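Local coordinates for protein arsenic responsive repressor ArsR (Corynebacterium glutamicum ATCC 13032, PDB 6J0E) that represses transcription as a dimeric winged-helix regulator of the ArsR family, probably leaving its DNA operator when trivalent arsenic binds, at residues L44-Q49 with N61-L66; K80-G85 with V96-R101. All blocks are in the same frame, centred on the assembly; numbering follows the deposited sequence.

Contact 1. Residues L44-Q49 with N61-L66; sequences LRILSQ and NELTDL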
loop_
_atom_site.group_PDB
_atom_site.type_symbol
_atom_site.label_atom_id
_atom_site.label_comp_id
_atom_site.label_asym_id
_atom_site.label_seq_id
_atom_site.Cartn_x
_atom_site.Cartn_y
_atom_site.Cartn_z
ATOM N N LEU B 44 -11.561 -6.295 -2.540
ATOM C CA LEU B 44 -10.240 -6.878 -2.313
ATOM C C LEU B 44 -10.171 -8.314 -2.732
ATOM O O LEU B 44 -9.153 -8.755 -3.278
ATOM C CB LEU B 44 -9.853 -6.789 -0.794
ATOM C CG LEU B 44 -9.485 -5.378 -0.435
ATOM C CD1 LEU B 44 -8.829 -5.524 0.979
ATOM C CD2 LEU B 44 -8.513 -4.653 -1.317
ATOM N N ARG B 45 -11.208 -9.058 -2.383
ATOM C CA ARG B 45 -11.353 -10.450 -2.911
ATOM C C ARG B 45 -11.435 -10.607 -4.417
ATOM O O ARG B 45 -10.873 -11.597 -4.936
ATOM C CB ARG B 45 -12.511 -11.160 -2.268
ATOM C CG ARG B 45 -12.315 -11.294 -0.776
ATOM C CD ARG B 45 -12.989 -12.511 -0.094
ATOM N NE ARG B 45 -14.392 -12.608 -0.450
ATOM C CZ ARG B 45 -15.415 -11.959 0.090
ATOM N NH1 ARG B 45 -15.243 -11.065 1.008
ATOM N NH2 ARG B 45 -16.655 -12.178 -0.368
ATOM N N ILE B 46 -12.106 -9.712 -5.084
ATOM C CA ILE B 46 -12.101 -9.725 -6.524
ATOM C C ILE B 46 -10.680 -9.567 -6.920
ATOM O O ILE B 46 -10.225 -10.340 -7.770
ATOM C CB ILE B 46 -12.974 -8.672 -7.187
ATOM C CG1 ILE B 46 -14.390 -8.905 -6.766
ATOM C CG2 ILE B 46 -12.668 -8.674 -8.671
ATOM C CD1 ILE B 46 -15.486 -7.969 -7.288
ATOM N N LEU B 47 -9.985 -8.540 -6.374
ATOM C CA LEU B 47 -8.545 -8.429 -6.734
ATOM C C LEU B 47 -7.734 -9.647 -6.518
ATOM O O LEU B 47 -6.843 -9.967 -7.341
ATOM C CB LEU B 47 -7.863 -7.207 -6.083
ATOM C CG LEU B 47 -8.498 -6.016 -6.577
ATOM C CD1 LEU B 47 -7.891 -4.837 -5.819
ATOM C CD2 LEU B 47 -8.216 -5.790 -8.093
ATOM N N SER B 48 -7.969 -10.286 -5.383
ATOM C CA SER B 48 -7.417 -11.642 -5.103
ATOM C C SER B 48 -7.663 -12.729 -6.040
ATOM O O SER B 48 -6.768 -13.494 -6.329
ATOM C CB SER B 48 -7.957 -12.130 -3.744
ATOM O OG SER B 48 -6.952 -11.883 -2.830
ATOM N N GLN B 49 -8.943 -12.859 -6.422
ATOM C CA GLN B 49 -9.239 -13.919 -7.424
ATOM C C GLN B 49 -8.500 -13.599 -8.764
ATOM O O GLN B 49 -8.052 -14.504 -9.441
ATOM C CB GLN B 49 -10.741 -14.056 -7.637
ATOM C CG GLN B 49 -11.476 -14.471 -6.375
ATOM C CD GLN B 49 -11.498 -16.007 -6.191
ATOM O OE1 GLN B 49 -10.914 -16.741 -7.022
ATOM N NE2 GLN B 49 -12.060 -16.470 -5.084
ATOM N N ASN B 61 -19.079 -13.590 -15.375
ATOM C CA ASN B 61 -19.643 -14.965 -15.162
ATOM C C ASN B 61 -18.682 -15.859 -14.438
ATOM O O ASN B 61 -19.071 -16.552 -13.528
ATOM C CB ASN B 61 -20.005 -15.698 -16.426
ATOM C CG ASN B 61 -21.395 -15.471 -16.793
ATOM O OD1 ASN B 61 -21.942 -14.415 -16.466
ATOM N ND2 ASN B 61 -21.993 -16.428 -17.487
ATOM N N GLU B 62 -17.415 -15.777 -14.798
ATOM C CA GLU B 62 -16.425 -16.609 -14.157
ATOM C C GLU B 62 -16.221 -16.148 -12.690
ATOM O O GLU B 62 -16.090 -16.965 -11.753
ATOM C CB GLU B 62 -15.140 -16.560 -14.966
ATOM C CG GLU B 62 -14.009 -17.432 -14.394
ATOM C CD GLU B 62 -12.687 -17.494 -15.229
ATOM O OE1 GLU B 62 -12.556 -16.970 -16.369
ATOM O OE2 GLU B 62 -11.713 -18.075 -14.682
ATOM N N LEU B 63 -16.267 -14.843 -12.459
ATOM C CA LEU B 63 -15.989 -14.383 -11.104
ATOM C C LEU B 63 -17.223 -14.690 -10.218
ATOM O O LEU B 63 -17.084 -14.921 -9.030
ATOM C CB LEU B 63 -15.707 -12.795 -10.987
ATOM C CG LEU B 63 -14.297 -12.383 -11.425
ATOM C CD1 LEU B 63 -14.412 -10.860 -11.675
ATOM C CD2 LEU B 63 -13.334 -12.875 -10.328
ATOM N N THR B 64 -18.442 -14.641 -10.812
ATOM C CA THR B 64 -19.645 -14.916 -9.950
ATOM C C THR B 64 -19.581 -16.428 -9.567
ATOM O O THR B 64 -19.919 -16.742 -8.409
ATOM C CB THR B 64 -20.978 -14.685 -10.599
ATOM O OG1 THR B 64 -21.003 -15.527 -11.717
ATOM C CG2 THR B 64 -21.216 -13.182 -11.033
ATOM N N ASP B 65 -19.188 -17.296 -10.468
ATOM C CA ASP B 65 -19.023 -18.693 -10.129
ATOM C C ASP B 65 -17.949 -18.862 -8.993
ATOM O O ASP B 65 -18.140 -19.642 -8.023
ATOM C CB ASP B 65 -18.739 -19.470 -11.453
ATOM C CG ASP B 65 -19.106 -21.009 -11.387
ATOM O OD1 ASP B 65 -20.064 -21.472 -10.704
ATOM O OD2 ASP B 65 -18.383 -21.743 -12.066
ATOM N N LEU B 66 -16.809 -18.197 -9.150
ATOM C CA LEU B 66 -15.660 -18.348 -8.199
ATOM C C LEU B 66 -16.050 -17.839 -6.801
ATOM O O LEU B 66 -15.666 -18.409 -5.741
ATOM C CB LEU B 66 -14.376 -17.656 -8.758
ATOM C CG LEU B 66 -13.629 -18.227 -9.973
ATOM C CD1 LEU B 66 -12.566 -17.264 -10.350
ATOM C CD2 LEU B 66 -12.981 -19.592 -9.603
#

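Contact 2. Residues K80-G85 with V96-R101; sequences KMTEAG and VLHRVR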
loop_
_atom_site.group_PDB
_atom_site.type_symbol
_atom_site.label_atom_id
_atom_site.label_comp_id
_atom_site.label_asym_id
_atom_site.label_seq_id
_atom_site.Cartn_x
_atom_site.Cartn_y
_atom_site.Cartn_z
ATOM N N LYS B 80 -16.843 -0.000 -10.303
ATOM C CA LYS B 80 -16.192 0.961 -9.417
ATOM C C LYS B 80 -14.658 0.801 -9.537
ATOM O O LYS B 80 -13.989 1.777 -9.651
ATOM C CB LYS B 80 -16.660 0.737 -7.988
ATOM C CG LYS B 80 -18.168 1.050 -7.820
ATOM C CD LYS B 80 -18.520 2.519 -8.030
ATOM C CE LYS B 80 -20.033 2.718 -7.610
ATOM N NZ LYS B 80 -20.288 4.121 -7.997
ATOM N N MET B 81 -14.155 -0.427 -9.647
ATOM C CA MET B 81 -12.761 -0.647 -9.753
ATOM C C MET B 81 -12.164 -0.203 -11.110
ATOM O O MET B 81 -11.059 0.267 -11.192
ATOM C CB MET B 81 -12.361 -2.050 -9.404
ATOM C CG MET B 81 -12.493 -2.236 -7.910
ATOM S SD MET B 81 -11.834 -3.869 -7.673
ATOM C CE MET B 81 -13.320 -4.717 -7.953
ATOM N N THR B 82 -12.956 -0.413 -12.153
ATOM C CA THR B 82 -12.583 0.058 -13.506
ATOM C C THR B 82 -12.625 1.662 -13.547
ATOM O O THR B 82 -11.790 2.168 -14.155
ATOM C CB THR B 82 -13.537 -0.510 -14.525
ATOM O OG1 THR B 82 -13.382 -1.942 -14.571
ATOM C CG2 THR B 82 -13.255 0.018 -15.905
ATOM N N GLU B 83 -13.615 2.282 -12.958
ATOM C CA GLU B 83 -13.687 3.755 -13.012
ATOM C C GLU B 83 -12.447 4.260 -12.235
ATOM O O GLU B 83 -11.922 5.380 -12.467
ATOM C CB GLU B 83 -14.982 4.197 -12.431
ATOM C CG GLU B 83 -16.123 3.936 -13.395
ATOM C CD GLU B 83 -17.464 3.900 -12.776
ATOM O OE1 GLU B 83 -18.451 3.830 -13.554
ATOM O OE2 GLU B 83 -17.603 4.095 -11.589
ATOM N N ALA B 84 -12.063 3.542 -11.201
ATOM C CA ALA B 84 -10.898 3.982 -10.395
ATOM C C ALA B 84 -9.587 3.804 -11.073
ATOM O O ALA B 84 -8.552 4.314 -10.619
ATOM C CB ALA B 84 -10.956 3.378 -9.024
ATOM N N GLY B 85 -9.556 2.932 -12.099
ATOM C CA GLY B 85 -8.357 2.657 -12.865
ATOM C C GLY B 85 -7.596 1.385 -12.413
ATOM O O GLY B 85 -6.480 1.110 -12.911
ATOM N N VAL B 96 -17.158 -9.199 -22.771
ATOM C CA VAL B 96 -16.279 -8.230 -22.051
ATOM C C VAL B 96 -15.536 -8.961 -20.910
ATOM O O VAL B 96 -16.184 -9.536 -20.038
ATOM C CB VAL B 96 -17.083 -7.120 -21.405
ATOM C CG1 VAL B 96 -16.178 -6.252 -20.512
ATOM C CG2 VAL B 96 -17.785 -6.194 -22.440
ATOM N N LEU B 97 -14.171 -8.922 -20.924
ATOM C CA LEU B 97 -13.354 -9.444 -19.795
ATOM C C LEU B 97 -12.792 -8.260 -18.991
ATOM O O LEU B 97 -12.667 -7.144 -19.484
ATOM C CB LEU B 97 -12.229 -10.240 -20.262
ATOM C CG LEU B 97 -12.635 -11.341 -21.272
ATOM C CD1 LEU B 97 -11.407 -12.009 -21.791
ATOM C CD2 LEU B 97 -13.607 -12.250 -20.627
ATOM N N HIS B 98 -12.447 -8.519 -17.717
ATOM C CA HIS B 98 -11.778 -7.489 -16.908
ATOM C C HIS B 98 -10.405 -7.924 -16.532
ATOM O O HIS B 98 -10.196 -9.084 -16.206
ATOM C CB HIS B 98 -12.631 -7.347 -15.672
ATOM C CG HIS B 98 -13.736 -6.403 -15.880
ATOM N ND1 HIS B 98 -14.921 -6.793 -16.344
ATOM C CD2 HIS B 98 -13.821 -5.057 -15.698
ATOM C CE1 HIS B 98 -15.737 -5.766 -16.454
ATOM N NE2 HIS B 98 -15.120 -4.695 -15.983
ATOM N N ARG B 99 -9.423 -7.012 -16.625
ATOM C CA ARG B 99 -8.082 -7.374 -16.226
ATOM C C ARG B 99 -7.509 -6.272 -15.326
ATOM O O ARG B 99 -7.671 -5.053 -15.542
ATOM C CB ARG B 99 -7.134 -7.604 -17.375
ATOM C CG ARG B 99 -7.234 -6.517 -18.363
ATOM C CD ARG B 99 -5.891 -6.367 -19.167
ATOM N NE ARG B 99 -6.048 -5.112 -19.883
ATOM C CZ ARG B 99 -5.328 -4.694 -20.906
ATOM N NH1 ARG B 99 -4.338 -5.420 -21.373
ATOM N NH2 ARG B 99 -5.655 -3.546 -21.460
ATOM N N VAL B 100 -6.809 -6.744 -14.348
ATOM C CA VAL B 100 -6.087 -5.849 -13.480
ATOM C C VAL B 100 -5.016 -5.049 -14.249
ATOM O O VAL B 100 -4.329 -5.490 -15.180
ATOM C CB VAL B 100 -5.534 -6.574 -12.284
ATOM C CG1 VAL B 100 -4.358 -7.357 -12.642
ATOM C CG2 VAL B 100 -5.209 -5.520 -11.221
ATOM N N ARG B 101 -4.938 -3.804 -13.899
ATOM C CA ARG B 101 -3.869 -2.900 -14.364
ATOM C C ARG B 101 -2.811 -2.751 -13.207
ATOM O O ARG B 101 -3.091 -2.327 -12.104
ATOM C CB ARG B 101 -4.498 -1.570 -14.735
ATOM C CG ARG B 101 -5.419 -1.538 -15.972
ATOM C CD ARG B 101 -4.782 -1.934 -17.296
ATOM N NE ARG B 101 -3.733 -0.989 -17.724
ATOM C CZ ARG B 101 -3.520 -0.537 -18.951
ATOM N NH1 ARG B 101 -4.395 -0.820 -19.894
ATOM N NH2 ARG B 101 -2.469 0.278 -19.194
HETATM O O HOH W 1 -4.159 0.230 -12.037
#

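Contact 1. Residues L44-Q49 with N61-L66
Gln-49 lies against Leu-63 and Leu-66 across two helices that pass at 107°, their short axes 11.1 Å apart at closest approach. Its CB meets the Leu-63 branch first, CB to CD2 3.9 Å. From there the bend at chi2 (-86°) turns CD and OE1 toward Leu-66. The carboxamide carbon CD then comes to Leu-66 CB, and OE1 rests 3.8 Å from Leu-66 CD1. NE2 stays 4.1 Å from Leu-66 O and makes no hydrogen bond to it, so the amide packs here through its carbon and oxygen against aliphatic groups. One turn earlier, the buried Ile-46 crosses Leu-63 at about a right angle, with CG2 4.1 Å from Leu-63 CD1. Leu-63 thus divides its two methyls, CD1 going to Ile-46 and CD2 to Gln-49. Met-67 also touches Ile-46 and Gln-49, while Pro-22 of the second subunit packs on Gln-49. This is helix-helix packing of aliphatic branches and one amide, without a hydrogen bond across it, in the winged helix-turn-helix domain of ArsR repressors, joining helix 41-52 to the first helix of the helix-turn-helix pair.

Contact 2. Residues K80-G85 with V96-R101
The end of the helix-turn-helix recognition helix, 71-83, meets the second strand of the beta wing, 95-100, in this contact of the winged-helix fold. Thr-82 and His-98 face each other across it, their side chains crossing at about a right angle. The hydroxyl comes to the rim of the imidazole, in the ring plane, with OG1 3.3 Å from His-98 CD2 and 3.5 Å from NE2. No hydrogen bond joins the pair: the oxygen sits beside the C-H edge, and its polar partner is Leu-78 O, one turn back in its own helix. That bond agrees with chi1 of -65°, which sets OG1 beside the backbone N and anti to the carbonyl carbon. Strand 87-92 fills in around the pair, Leu-87 touching Thr-82 and Arg-89 touching His-98. The helix is closed by a Schellman motif, in which Gly-85 takes a positive phi (97°) and its N bonds back to Thr-82 O at 3.1 Å and, weakly, to Met-81 O. The chain leaving that turn meets the chain just past the wing strand, where Arg-101 CB lies 3.8 Å from Gly-85 O. Beyond CB, the arginine bends at chi2 and chi3 and its end leads away, to salt bridges with Asp-88 and Glu-103. The two backbones are also joined through solvent, for a single water donates to both carbonyls, 2.6 Å from Gly-85 O and 2.8 Å from Arg-101 O.

How the contacts relate
Both contacts are partly buried and belong to the same winged-helix domain, following one another along the chain. Contact 1 joins two helices through aliphatic branches and one amide; contact 2 joins a helix end to the wing strand with a hydroxyl, a ring edge and a bridging water, and so is the more polar. Each pairs buried with less buried residues: Ile-46 and Leu-63 are buried in contact 1 while Leu-66 is exposed, and His-98 is the buried member in contact 2. Their centres lie about 13 Å apart, and Met-81 links them, its CE 4.0 Å from Ile-46 CD1. Helices 60-67 and 71-83, one from each contact, form the helix-turn-helix.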